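Local coordinates for protein MmeI (Methylophilus methylotrophus, PDB 5HR4) that probably transfers a methyl group from S-adenosyl-L-methionine to N6 of adenine in DNA, as part of a DNA-binding Type IIL restriction-modification enzyme, at residues Gly170-Thr175 with Leu188-Leu193; Lys323-Leu328 with Leu370-Arg375; Leu380-Leu385 with Asp439-Tyr444; Gln403-Gln408 with Leu428-Met433. All coordinates share one frame; numbering follows the deposited sequence.

Contact 1: Gly170-Thr175 with Leu188-Leu193; sequences GKLHDT and LYLVRL
Leu-190 of helix 183-200 meets His-173 and Leu-172 of helix 163-178. Its CB points at the other helix but stays 5.1 Å from His-173 CB. CG is closer to the same atom, and the two methyls then divide the work. CD1 touches Leu-172 CD2 at 4.3 Å and lies 4.0 Å from His-173 CB. CD2 comes nearest, 3.6 Å from His-173 CB, and continues along the rim of the imidazole to 3.9 Å from His-173 CD2. This methyl meets the ring at its edge, near its plane. The two side chains cross at about a right angle. In Leu-190 the branch stands opposite its own backbone N (chi1 -160°), which carries both methyls across the gap.

The imidazole is held at its edge. His-173 ND1 donates to Asp-174 OD1, near the ring plane, over 2.8 Å at 134°. NE2 reaches Glu-187, near the start of the facing helix, by a weak hydrogen bond. Phe-417 of helix 416-440 packs on both His-173 and Leu-190. Replacing His-173 with a glycine would probably leave a gap beside Leu-190 CD2 and take the ring donor from Asp-174. Between the two segments the contact is buried packing without a hydrogen bond; just beyond them the weak polar link to Glu-187 adds to it.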
loop_
_atom_site.group_PDB
_atom_site.type_symbol
_atom_site.label_atom_id
_atom_site.label_comp_id
_atom_site.label_asym_id
_atom_site.label_seq_id
_atom_site.Cartn_x
_atom_site.Cartn_y
_atom_site.Cartn_z
ATOM N N GLY A 170 -1.815 -10.966 21.554
ATOM C CA GLY A 170 -1.307 -11.762 20.450
ATOM C C GLY A 170 -0.362 -12.865 20.894
ATOM O O GLY A 170 -0.414 -13.980 20.369
ATOM N N LYS A 171 0.513 -12.579 21.868
ATOM C CA LYS A 171 1.449 -13.621 22.303
ATOM C C LYS A 171 0.713 -14.747 23.034
ATOM O O LYS A 171 1.097 -15.920 22.935
ATOM C CB LYS A 171 2.567 -13.031 23.175
ATOM N N LEU A 172 -0.355 -14.414 23.754
ATOM C CA LEU A 172 -1.203 -15.443 24.349
ATOM C C LEU A 172 -1.733 -16.380 23.278
ATOM O O LEU A 172 -1.672 -17.609 23.421
ATOM C CB LEU A 172 -2.358 -14.788 25.102
ATOM C CG LEU A 172 -3.334 -15.773 25.735
ATOM C CD1 LEU A 172 -2.610 -16.517 26.823
ATOM C CD2 LEU A 172 -4.588 -15.034 26.260
ATOM N N HIS A 173 -2.244 -15.805 22.188
ATOM C CA HIS A 173 -2.700 -16.582 21.043
ATOM C C HIS A 173 -1.623 -17.547 20.560
ATOM O O HIS A 173 -1.837 -18.760 20.512
ATOM C CB HIS A 173 -3.132 -15.616 19.944
ATOM C CG HIS A 173 -3.293 -16.238 18.594
ATOM N ND1 HIS A 173 -2.226 -16.705 17.854
ATOM C CD2 HIS A 173 -4.392 -16.406 17.820
ATOM C CE1 HIS A 173 -2.667 -17.156 16.693
ATOM N NE2 HIS A 173 -3.977 -16.985 16.648
ATOM N N ASP A 174 -0.447 -17.029 20.205
ATOM C CA ASP A 174 0.619 -17.900 19.712
ATOM C C ASP A 174 1.104 -18.872 20.785
ATOM O O ASP A 174 1.546 -19.984 20.457
ATOM C CB ASP A 174 1.792 -17.066 19.180
ATOM C CG ASP A 174 1.446 -16.302 17.901
ATOM O OD1 ASP A 174 0.512 -16.714 17.160
ATOM O OD2 ASP A 174 2.122 -15.279 17.634
ATOM N N THR A 175 1.036 -18.478 22.063
ATOM C CA THR A 175 1.371 -19.408 23.140
ATOM C C THR A 175 0.390 -20.577 23.187
ATOM O O THR A 175 0.790 -21.736 23.345
ATOM C CB THR A 175 1.374 -18.658 24.468
ATOM O OG1 THR A 175 2.165 -17.475 24.325
ATOM C CG2 THR A 175 1.938 -19.526 25.592
ATOM N N LEU A 188 -11.521 -18.436 17.372
ATOM C CA LEU A 188 -12.766 -18.067 18.034
ATOM C C LEU A 188 -12.633 -18.099 19.551
ATOM O O LEU A 188 -13.295 -17.310 20.240
ATOM C CB LEU A 188 -13.891 -18.978 17.560
ATOM C CG LEU A 188 -15.298 -19.006 18.177
ATOM C CD1 LEU A 188 -15.915 -17.633 18.331
ATOM C CD2 LEU A 188 -16.158 -19.845 17.279
ATOM N N TYR A 189 -11.791 -18.981 20.095
ATOM C CA TYR A 189 -11.503 -18.924 21.526
ATOM C C TYR A 189 -11.030 -17.533 21.913
ATOM O O TYR A 189 -11.526 -16.932 22.872
ATOM C CB TYR A 189 -10.445 -19.961 21.889
ATOM C CG TYR A 189 -10.413 -20.386 23.344
ATOM C CD1 TYR A 189 -9.688 -19.666 24.280
ATOM C CD2 TYR A 189 -11.078 -21.535 23.769
ATOM C CE1 TYR A 189 -9.641 -20.052 25.608
ATOM C CE2 TYR A 189 -11.042 -21.925 25.091
ATOM C CZ TYR A 189 -10.327 -21.182 26.015
ATOM O OH TYR A 189 -10.279 -21.580 27.346
ATOM N N LEU A 190 -10.100 -16.980 21.134
ATOM C CA LEU A 190 -9.432 -15.748 21.537
ATOM C C LEU A 190 -10.364 -14.554 21.382
ATOM O O LEU A 190 -10.517 -13.731 22.295
ATOM C CB LEU A 190 -8.165 -15.567 20.707
ATOM C CG LEU A 190 -7.136 -14.623 21.329
ATOM C CD1 LEU A 190 -6.251 -15.353 22.354
ATOM C CD2 LEU A 190 -6.312 -13.955 20.243
ATOM N N VAL A 191 -11.023 -14.465 20.232
ATOM C CA VAL A 191 -12.023 -13.432 20.014
ATOM C C VAL A 191 -13.150 -13.509 21.056
ATOM O O VAL A 191 -13.698 -12.481 21.463
ATOM C CB VAL A 191 -12.521 -13.560 18.563
ATOM C CG1 VAL A 191 -14.007 -13.909 18.496
ATOM C CG2 VAL A 191 -12.150 -12.320 17.736
ATOM N N ARG A 192 -13.494 -14.705 21.535
ATOM C CA ARG A 192 -14.404 -14.784 22.676
ATOM C C ARG A 192 -13.799 -14.138 23.923
ATOM O O ARG A 192 -14.446 -13.307 24.573
ATOM C CB ARG A 192 -14.792 -16.232 22.952
ATOM C CG ARG A 192 -15.844 -16.777 21.992
ATOM C CD ARG A 192 -15.880 -18.297 22.057
ATOM N NE ARG A 192 -16.989 -18.847 21.292
ATOM C CZ ARG A 192 -17.559 -20.018 21.553
ATOM N NH1 ARG A 192 -17.122 -20.753 22.569
ATOM N NH2 ARG A 192 -18.580 -20.443 20.816
ATOM N N LEU A 193 -12.564 -14.515 24.284
ATOM C CA LEU A 193 -11.892 -13.860 25.406
ATOM C C LEU A 193 -11.882 -12.349 25.247
ATOM O O LEU A 193 -12.040 -11.603 26.223
ATOM C CB LEU A 193 -10.461 -14.362 25.529
ATOM C CG LEU A 193 -10.403 -15.850 25.811
ATOM C CD1 LEU A 193 -8.984 -16.314 25.545
ATOM C CD2 LEU A 193 -10.794 -16.092 27.242
#

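Contact 2: Lys323-Leu328 with Leu370-Arg375; sequences KLIKPL and LVITYR
Ile-325 of helix 318-340 packs against Ile-372 and Thr-373 of helix 368-388. This is helix-helix packing in the Rossmann-like methyltransferase fold, on one side of its central sheet. Ile-325 and Ile-372 cross at about a right angle. Ile-325 passes Thr-373 at a slant. The backbones are nearest at these positions, with 7.4 Å between Ile-325 CA and Thr-373 CA.

Ile-325 does most of the reaching. Its CG1 sits between the backbone N and the carbonyl carbon (chi1 66°), and the chain then runs out straight to CD1. This methyl meets Ile-372 CG2 at 3.9 Å. The other branch, Ile-325 CG2, faces the hydroxyl of Thr-373 instead, 3.8 Å from its OG1.

Ile-372 points its CB at the facing helix, but CG1 and CD1 turn off to another side, so CG2 alone makes the touch. That side chain is about 8 Å from the bound sinefungin.

The sheet lies close by. Ile-325 also touches Leu-479 of strand 477-480, and Leu-324 and Leu-328 pack on that strand and on strand 532-538. Helix 318-340 kinks just after this contact, where Pro-327 has no N-H to give to the turn before. On the other helix, Tyr-374 and Val-371 pack on helix 416-440. The hydroxyl of Thr-373 makes no hydrogen bond to Ile-325; OG1 is bonded to Phe-369 O, one turn back in its own helix.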
loop_
_atom_site.group_PDB
_atom_site.type_symbol
_atom_site.label_atom_id
_atom_site.label_comp_id
_atom_site.label_asym_id
_atom_site.label_seq_id
_atom_site.Cartn_x
_atom_site.Cartn_y
_atom_site.Cartn_z
ATOM N N LYS A 323 -10.069 9.827 5.335
ATOM C CA LYS A 323 -9.872 10.480 4.037
ATOM C C LYS A 323 -10.591 9.737 2.923
ATOM O O LYS A 323 -10.800 10.300 1.842
ATOM C CB LYS A 323 -8.395 10.584 3.612
ATOM C CG LYS A 323 -7.359 10.494 4.679
ATOM C CD LYS A 323 -6.062 9.996 4.072
ATOM C CE LYS A 323 -4.900 10.911 4.401
ATOM N NZ LYS A 323 -3.641 10.355 3.851
ATOM N N LEU A 324 -10.934 8.466 3.144
ATOM C CA LEU A 324 -11.598 7.701 2.103
ATOM C C LEU A 324 -13.123 7.731 2.236
ATOM O O LEU A 324 -13.827 7.909 1.231
ATOM C CB LEU A 324 -11.068 6.270 2.114
ATOM C CG LEU A 324 -11.523 5.324 1.009
ATOM C CD1 LEU A 324 -10.478 4.278 0.905
ATOM C CD2 LEU A 324 -12.870 4.669 1.317
ATOM N N ILE A 325 -13.664 7.591 3.450
ATOM C CA ILE A 325 -15.120 7.586 3.571
ATOM C C ILE A 325 -15.742 8.985 3.587
ATOM O O ILE A 325 -16.949 9.108 3.328
ATOM C CB ILE A 325 -15.585 6.808 4.817
ATOM C CG1 ILE A 325 -15.151 7.521 6.099
ATOM C CG2 ILE A 325 -15.086 5.342 4.767
ATOM C CD1 ILE A 325 -15.532 6.795 7.378
ATOM N N LYS A 326 -14.993 10.047 3.895
ATOM C CA LYS A 326 -15.630 11.369 3.881
ATOM C C LYS A 326 -16.078 11.750 2.478
ATOM O O LYS A 326 -17.270 12.053 2.298
ATOM C CB LYS A 326 -14.709 12.441 4.481
ATOM C CG LYS A 326 -14.564 12.411 6.009
ATOM C CD LYS A 326 -13.383 13.292 6.461
ATOM C CE LYS A 326 -13.841 14.590 7.131
ATOM N NZ LYS A 326 -14.826 15.318 6.283
ATOM N N PRO A 327 -15.219 11.720 1.449
ATOM C CA PRO A 327 -15.721 11.947 0.086
ATOM C C PRO A 327 -16.633 10.844 -0.416
ATOM O O PRO A 327 -17.533 11.130 -1.209
ATOM C CB PRO A 327 -14.442 12.029 -0.764
ATOM C CG PRO A 327 -13.313 12.096 0.203
ATOM C CD PRO A 327 -13.773 11.432 1.447
ATOM N N LEU A 328 -16.439 9.591 -0.008
ATOM C CA LEU A 328 -17.244 8.523 -0.600
ATOM C C LEU A 328 -18.719 8.694 -0.258
ATOM O O LEU A 328 -19.581 8.656 -1.146
ATOM C CB LEU A 328 -16.745 7.146 -0.156
ATOM C CG LEU A 328 -17.297 5.958 -0.974
ATOM C CD1 LEU A 328 -17.065 6.142 -2.485
ATOM C CD2 LEU A 328 -16.737 4.609 -0.496
ATOM N N LEU A 370 -15.065 -1.065 8.225
ATOM C CA LEU A 370 -16.440 -1.280 8.665
ATOM C C LEU A 370 -16.694 -0.690 10.046
ATOM O O LEU A 370 -17.812 -0.235 10.321
ATOM C CB LEU A 370 -16.780 -2.770 8.658
ATOM C CG LEU A 370 -16.604 -3.360 7.260
ATOM C CD1 LEU A 370 -16.803 -4.864 7.259
ATOM C CD2 LEU A 370 -17.525 -2.682 6.271
ATOM N N VAL A 371 -15.688 -0.691 10.925
ATOM C CA VAL A 371 -15.903 -0.215 12.287
ATOM C C VAL A 371 -16.006 1.305 12.301
ATOM O O VAL A 371 -16.988 1.867 12.800
ATOM C CB VAL A 371 -14.794 -0.737 13.218
ATOM C CG1 VAL A 371 -14.746 0.053 14.507
ATOM C CG2 VAL A 371 -15.019 -2.204 13.523
ATOM N N ILE A 372 -15.020 1.996 11.712
ATOM C CA ILE A 372 -15.095 3.453 11.601
ATOM C C ILE A 372 -16.392 3.883 10.927
ATOM O O ILE A 372 -17.035 4.845 11.368
ATOM C CB ILE A 372 -13.878 4.019 10.848
ATOM C CG1 ILE A 372 -12.605 3.673 11.591
ATOM C CG2 ILE A 372 -13.980 5.548 10.759
ATOM C CD1 ILE A 372 -12.619 4.289 12.969
ATOM N N THR A 373 -16.789 3.207 9.841
ATOM C CA THR A 373 -17.999 3.623 9.137
ATOM C C THR A 373 -19.214 3.489 10.037
ATOM O O THR A 373 -20.022 4.418 10.164
ATOM C CB THR A 373 -18.218 2.809 7.864
ATOM O OG1 THR A 373 -17.158 3.053 6.928
ATOM C CG2 THR A 373 -19.557 3.193 7.243
ATOM N N TYR A 374 -19.349 2.340 10.690
ATOM C CA TYR A 374 -20.493 2.126 11.565
ATOM C C TYR A 374 -20.499 3.122 12.714
ATOM O O TYR A 374 -21.571 3.517 13.183
ATOM C CB TYR A 374 -20.489 0.670 12.070
ATOM C CG TYR A 374 -21.547 0.342 13.089
ATOM C CD1 TYR A 374 -22.896 0.357 12.751
ATOM C CD2 TYR A 374 -21.202 -0.000 14.392
ATOM C CE1 TYR A 374 -23.879 0.073 13.689
ATOM C CE2 TYR A 374 -22.172 -0.301 15.331
ATOM C CZ TYR A 374 -23.509 -0.254 14.969
ATOM O OH TYR A 374 -24.481 -0.546 15.895
ATOM N N ARG A 375 -19.327 3.562 13.173
ATOM C CA ARG A 375 -19.305 4.504 14.289
ATOM C C ARG A 375 -19.756 5.891 13.835
ATOM O O ARG A 375 -20.538 6.557 14.520
ATOM C CB ARG A 375 -17.912 4.555 14.915
ATOM C CG ARG A 375 -17.620 5.868 15.597
ATOM C CD ARG A 375 -16.502 5.766 16.609
ATOM N NE ARG A 375 -15.170 5.811 16.010
ATOM C CZ ARG A 375 -14.687 6.849 15.336
ATOM N NH1 ARG A 375 -15.449 7.919 15.158
ATOM N NH2 ARG A 375 -13.453 6.821 14.837
#

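Contact 3: Leu380-Leu385 with Asp439-Tyr444; sequences LEIEVL and DEFGNY
Phe-441 and Glu-440 close over Ile-382 and Leu-385 where helix 416-440 ends. Phe-441 is the first residue to leave helical backbone angles. Its CG lies opposite its own carbonyl carbon (chi1 -54°), and the ring reaches back to helix 368-388. The ring arrives edge first: CZ is 3.9 Å from Ile-382 O, near the ring plane, and 4.3 Å from Ile-382 CG2. On the neighbouring corner, CE2 meets Leu-385 CB at 4.4 Å. One ring face is lined by Glu-440 CB, offset toward the rim.

Ile-382 is extended past CG1 (chi2 171°), which takes CD1 to 4.3 Å from Glu-440 CG. The carbon chain of this glutamate thus packs while its carboxylate goes to Arg-386. Glu-383 binds the same arginine, and that probably eases the nearness of the two acids, Glu-383 OE2 and Glu-440 OE1, 5.9 Å apart.

Leu-396, in the connecting loop, touches both Leu-385 and Phe-441. The other flanks of segment 380-385 are taken by helix 318-340, through Phe-337, and helix 344-355, through His-351. The contact so joins the end of helix 416-440 to a small bundle of methyltransferase-domain helices.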
loop_
_atom_site.group_PDB
_atom_site.type_symbol
_atom_site.label_atom_id
_atom_site.label_comp_id
_atom_site.label_asym_id
_atom_site.label_seq_id
_atom_site.Cartn_x
_atom_site.Cartn_y
_atom_site.Cartn_z
ATOM N N LEU A 380 -23.846 10.096 13.590
ATOM C CA LEU A 380 -24.848 10.823 12.815
ATOM C C LEU A 380 -26.251 10.515 13.322
ATOM O O LEU A 380 -27.020 11.428 13.650
ATOM C CB LEU A 380 -24.719 10.462 11.346
ATOM C CG LEU A 380 -25.777 11.054 10.443
ATOM C CD1 LEU A 380 -25.795 12.565 10.599
ATOM C CD2 LEU A 380 -25.400 10.680 9.037
ATOM N N GLU A 381 -26.576 9.222 13.444
ATOM C CA GLU A 381 -27.881 8.774 13.924
ATOM C C GLU A 381 -28.247 9.301 15.308
ATOM O O GLU A 381 -29.430 9.279 15.660
ATOM C CB GLU A 381 -27.933 7.242 13.958
ATOM C CG GLU A 381 -29.339 6.709 14.035
ATOM C CD GLU A 381 -29.436 5.341 14.685
ATOM O OE1 GLU A 381 -28.639 5.061 15.616
ATOM O OE2 GLU A 381 -30.326 4.553 14.264
ATOM N N ILE A 382 -27.281 9.721 16.131
ATOM C CA ILE A 382 -27.639 10.371 17.399
ATOM C C ILE A 382 -28.283 11.732 17.132
ATOM O O ILE A 382 -29.336 12.062 17.686
ATOM C CB ILE A 382 -26.406 10.523 18.314
ATOM C CG1 ILE A 382 -26.152 9.274 19.149
ATOM C CG2 ILE A 382 -26.565 11.725 19.256
ATOM C CD1 ILE A 382 -24.814 9.335 19.901
ATOM N N GLU A 383 -27.644 12.547 16.294
ATOM C CA GLU A 383 -28.198 13.849 15.962
ATOM C C GLU A 383 -29.536 13.712 15.252
ATOM O O GLU A 383 -30.406 14.580 15.401
ATOM C CB GLU A 383 -27.199 14.644 15.110
ATOM C CG GLU A 383 -25.847 14.899 15.801
ATOM C CD GLU A 383 -26.000 15.353 17.264
ATOM O OE1 GLU A 383 -26.847 16.228 17.556
ATOM O OE2 GLU A 383 -25.277 14.834 18.138
ATOM N N VAL A 384 -29.736 12.624 14.498
ATOM C CA VAL A 384 -31.032 12.411 13.850
ATOM C C VAL A 384 -32.116 12.209 14.897
ATOM O O VAL A 384 -33.174 12.848 14.856
ATOM C CB VAL A 384 -30.970 11.227 12.868
ATOM C CG1 VAL A 384 -32.378 10.741 12.557
ATOM C CG2 VAL A 384 -30.241 11.635 11.589
ATOM N N LEU A 385 -31.869 11.314 15.856
ATOM C CA LEU A 385 -32.826 11.127 16.942
ATOM C C LEU A 385 -32.966 12.382 17.794
ATOM O O LEU A 385 -34.050 12.632 18.334
ATOM C CB LEU A 385 -32.429 9.920 17.791
ATOM C CG LEU A 385 -32.588 8.688 16.896
ATOM C CD1 LEU A 385 -32.063 7.349 17.493
ATOM C CD2 LEU A 385 -34.046 8.582 16.520
ATOM N N ASP A 439 -25.751 7.802 27.226
ATOM C CA ASP A 439 -25.301 8.973 27.968
ATOM C C ASP A 439 -26.022 10.232 27.504
ATOM O O ASP A 439 -26.473 11.031 28.334
ATOM C CB ASP A 439 -23.791 9.151 27.821
ATOM C CG ASP A 439 -23.001 8.004 28.420
ATOM O OD1 ASP A 439 -23.605 7.139 29.094
ATOM O OD2 ASP A 439 -21.764 7.970 28.219
ATOM N N GLU A 440 -26.144 10.427 26.183
ATOM C CA GLU A 440 -26.740 11.660 25.674
ATOM C C GLU A 440 -28.152 11.862 26.200
ATOM O O GLU A 440 -28.522 12.977 26.595
ATOM C CB GLU A 440 -26.772 11.660 24.151
ATOM C CG GLU A 440 -25.418 11.686 23.503
ATOM C CD GLU A 440 -24.622 12.912 23.872
ATOM O OE1 GLU A 440 -25.231 14.004 24.007
ATOM O OE2 GLU A 440 -23.385 12.771 24.023
ATOM N N PHE A 441 -28.958 10.803 26.198
ATOM C CA PHE A 441 -30.380 10.908 26.486
ATOM C C PHE A 441 -30.748 10.288 27.817
ATOM O O PHE A 441 -31.925 10.016 28.055
ATOM C CB PHE A 441 -31.191 10.253 25.375
ATOM C CG PHE A 441 -30.864 10.766 24.018
ATOM C CD1 PHE A 441 -30.662 12.118 23.811
ATOM C CD2 PHE A 441 -30.749 9.897 22.947
ATOM C CE1 PHE A 441 -30.357 12.598 22.558
ATOM C CE2 PHE A 441 -30.445 10.366 21.684
ATOM C CZ PHE A 441 -30.245 11.720 21.490
ATOM N N GLY A 442 -29.766 10.040 28.677
ATOM C CA GLY A 442 -30.003 9.403 29.956
ATOM C C GLY A 442 -31.042 8.291 30.005
ATOM O O GLY A 442 -32.032 8.410 30.732
ATOM N N ASN A 443 -30.867 7.223 29.231
ATOM C CA ASN A 443 -31.557 5.979 29.560
ATOM C C ASN A 443 -30.766 4.820 28.984
ATOM O O ASN A 443 -30.256 4.901 27.861
ATOM C CB ASN A 443 -33.010 5.930 29.064
ATOM C CG ASN A 443 -33.129 6.146 27.577
ATOM O OD1 ASN A 443 -32.288 6.822 26.971
ATOM N ND2 ASN A 443 -34.186 5.588 26.978
ATOM N N TYR A 444 -30.678 3.746 29.765
ATOM C CA TYR A 444 -29.802 2.636 29.415
ATOM C C TYR A 444 -30.354 1.882 28.222
ATOM O O TYR A 444 -31.534 1.522 28.189
ATOM C CB TYR A 444 -29.637 1.684 30.592
ATOM C CG TYR A 444 -28.589 0.613 30.362
ATOM C CD1 TYR A 444 -27.245 0.852 30.660
ATOM C CD2 TYR A 444 -28.941 -0.638 29.854
ATOM C CE1 TYR A 444 -26.286 -0.109 30.465
ATOM C CE2 TYR A 444 -27.988 -1.610 29.653
ATOM C CZ TYR A 444 -26.657 -1.347 29.964
ATOM O OH TYR A 444 -25.693 -2.325 29.766
#

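Contact 4: Gln403-Gln408 with Leu428-Met433; sequences QINVDQ and LTDHQM
Asp-430 and Asn-405 are brought together by their first torsions. In Asp-430, CG stands opposite the backbone N (chi1 178°), which sends the carboxylate from helix 416-440 toward the loop. Asn-405 has chi1 -142°, and this brings its amide end closer to the helix than its CB direction suggests. Asn-405 OD1 and Asp-430 OD1 end 3.8 Å apart, with the amide and carboxylate planes only 13° from parallel. Both atoms are acceptors, and no hydrogen bond joins them.

Each is satisfied by other donors. Asn-405 OD1 accepts from Val-406 N at 2.9 Å, the donor sitting well to the side of the C=O bond. Asp-430 OD1 takes Tyr-374 OH and a salt bridge from Arg-447, while Asp-430 OD2 is held by Asn-434. Arg-447 also bonds Ile-404 O, which ties loop and helix through one guanidinium.

Segment 403-408 leads into strand 409-413 of the Rossmann-like sheet, and helix 416-440 follows that strand. A short 3-10 turn, 406-408, ends the loop. A leucine in place of Asn-405 would probably leave Val-406 N without its side-chain acceptor and put an apolar group beside the carboxylate.

Val-406 adds the apolar touch, with CG1 4.4 Å from Asp-430 CB. Behind the loop, Gln-408 OE1 receives Asn-405 N at 2.8 Å and a further bond from Arg-355.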
loop_
_atom_site.group_PDB
_atom_site.type_symbol
_atom_site.label_atom_id
_atom_site.label_comp_id
_atom_site.label_asym_id
_atom_site.label_seq_id
_atom_site.Cartn_x
_atom_site.Cartn_y
_atom_site.Cartn_z
ATOM N N GLN A 403 -32.211 2.400 14.797
ATOM C CA GLN A 403 -32.354 1.507 13.649
ATOM C C GLN A 403 -31.032 0.895 13.184
ATOM O O GLN A 403 -30.924 -0.334 13.044
ATOM C CB GLN A 403 -33.011 2.250 12.490
ATOM C CG GLN A 403 -34.516 2.316 12.596
ATOM C CD GLN A 403 -35.155 2.510 11.243
ATOM O OE1 GLN A 403 -35.165 1.598 10.413
ATOM N NE2 GLN A 403 -35.680 3.704 11.000
ATOM N N ILE A 404 -30.030 1.753 12.962
ATOM C CA ILE A 404 -28.755 1.344 12.388
ATOM C C ILE A 404 -28.125 0.202 13.188
ATOM O O ILE A 404 -28.231 0.141 14.421
ATOM C CB ILE A 404 -27.861 2.592 12.297
ATOM C CG1 ILE A 404 -28.505 3.553 11.303
ATOM C CG2 ILE A 404 -26.456 2.270 11.828
ATOM C CD1 ILE A 404 -27.986 4.946 11.388
ATOM N N ASN A 405 -27.499 -0.742 12.480
ATOM C CA ASN A 405 -27.021 -1.955 13.134
ATOM C C ASN A 405 -26.005 -2.660 12.241
ATOM O O ASN A 405 -25.893 -2.392 11.040
ATOM C CB ASN A 405 -28.182 -2.897 13.484
ATOM C CG ASN A 405 -27.984 -3.605 14.818
ATOM O OD1 ASN A 405 -26.850 -3.825 15.273
ATOM N ND2 ASN A 405 -29.086 -3.961 15.453
ATOM N N VAL A 406 -25.280 -3.597 12.858
ATOM C CA VAL A 406 -24.183 -4.299 12.200
ATOM C C VAL A 406 -24.640 -5.120 11.001
ATOM O O VAL A 406 -23.839 -5.386 10.106
ATOM C CB VAL A 406 -23.453 -5.180 13.231
ATOM C CG1 VAL A 406 -22.886 -4.303 14.327
ATOM C CG2 VAL A 406 -24.429 -6.183 13.843
ATOM N N ASP A 407 -25.899 -5.500 10.931
ATOM C CA ASP A 407 -26.294 -6.255 9.726
ATOM C C ASP A 407 -26.186 -5.441 8.465
ATOM O O ASP A 407 -26.603 -5.898 7.414
ATOM C CB ASP A 407 -27.716 -6.825 9.855
ATOM C CG ASP A 407 -28.758 -5.778 10.255
ATOM O OD1 ASP A 407 -28.571 -4.573 9.994
ATOM O OD2 ASP A 407 -29.803 -6.182 10.820
ATOM N N GLN A 408 -25.647 -4.234 8.478
ATOM C CA GLN A 408 -25.458 -3.455 7.268
ATOM C C GLN A 408 -24.035 -3.557 6.729
ATOM O O GLN A 408 -23.721 -2.929 5.713
ATOM C CB GLN A 408 -25.827 -1.988 7.530
ATOM C CG GLN A 408 -27.177 -1.837 8.197
ATOM C CD GLN A 408 -27.493 -0.412 8.664
ATOM O OE1 GLN A 408 -27.970 -0.211 9.782
ATOM N NE2 GLN A 408 -27.222 0.574 7.814
ATOM N N LEU A 428 -18.453 -4.787 19.565
ATOM C CA LEU A 428 -17.905 -3.893 20.584
ATOM C C LEU A 428 -18.162 -2.431 20.225
ATOM O O LEU A 428 -18.543 -1.626 21.087
ATOM C CB LEU A 428 -16.404 -4.137 20.763
ATOM C CG LEU A 428 -15.887 -5.571 20.950
ATOM C CD1 LEU A 428 -14.363 -5.588 21.170
ATOM C CD2 LEU A 428 -16.633 -6.314 22.065
ATOM N N THR A 429 -17.979 -2.070 18.955
ATOM C CA THR A 429 -18.309 -0.710 18.552
ATOM C C THR A 429 -19.793 -0.438 18.751
ATOM O O THR A 429 -20.174 0.625 19.262
ATOM C CB THR A 429 -17.896 -0.448 17.104
ATOM O OG1 THR A 429 -16.609 -1.036 16.851
ATOM C CG2 THR A 429 -17.787 1.039 16.885
ATOM N N ASP A 430 -20.643 -1.395 18.381
ATOM C CA ASP A 430 -22.066 -1.286 18.683
ATOM C C ASP A 430 -22.281 -0.944 20.145
ATOM O O ASP A 430 -22.912 0.067 20.472
ATOM C CB ASP A 430 -22.785 -2.591 18.338
ATOM C CG ASP A 430 -24.268 -2.547 18.677
ATOM O OD1 ASP A 430 -25.015 -1.872 17.935
ATOM O OD2 ASP A 430 -24.693 -3.194 19.668
ATOM N N HIS A 431 -21.732 -1.761 21.051
ATOM C CA HIS A 431 -21.947 -1.480 22.467
ATOM C C HIS A 431 -21.340 -0.150 22.883
ATOM O O HIS A 431 -21.934 0.576 23.686
ATOM C CB HIS A 431 -21.367 -2.561 23.341
ATOM C CG HIS A 431 -21.766 -2.422 24.768
ATOM N ND1 HIS A 431 -23.087 -2.449 25.167
ATOM C CD2 HIS A 431 -21.032 -2.266 25.895
ATOM C CE1 HIS A 431 -23.150 -2.319 26.480
ATOM N NE2 HIS A 431 -21.918 -2.199 26.944
ATOM N N GLN A 432 -20.136 0.168 22.390
ATOM C CA GLN A 432 -19.546 1.464 22.700
ATOM C C GLN A 432 -20.487 2.601 22.323
ATOM O O GLN A 432 -20.679 3.538 23.103
ATOM C CB GLN A 432 -18.203 1.624 21.994
ATOM C CG GLN A 432 -17.024 1.197 22.856
ATOM C CD GLN A 432 -15.745 1.143 22.073
ATOM O OE1 GLN A 432 -15.772 1.062 20.844
ATOM N NE2 GLN A 432 -14.608 1.208 22.773
ATOM N N MET A 433 -21.120 2.509 21.150
ATOM C CA MET A 433 -22.055 3.543 20.732
ATOM C C MET A 433 -23.353 3.486 21.530
ATOM O O MET A 433 -23.905 4.535 21.897
ATOM C CB MET A 433 -22.333 3.429 19.236
ATOM C CG MET A 433 -21.107 3.679 18.389
ATOM S SD MET A 433 -20.222 5.205 18.822
ATOM C CE MET A 433 -21.504 6.407 18.578
#

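Overall arrangement
Contact 1 comes first along the chain, followed by contact 2 and then contact 3, with both segments of contact 4 falling between those of contact 3. Contacts 2 and 3 share helix 368-388, with centres about 20 Å apart. Contacts 3 and 4 share helix 416-440, with centres about 13 Å apart. Contact 4 touches contact 2 through Tyr-374 and Asp-430, and contact 3 through Glu-381, which probably bonds the backbone of Gln-403 and Ile-404. These three form one continuous packed region beside the Rossmann-like sheet. Contact 1 stands apart, its centre 24 to 34 Å from theirs, but Phe-417 of helix 416-440 reaches it. That helix thus links helices 163-178 and 183-200 to the methyltransferase core.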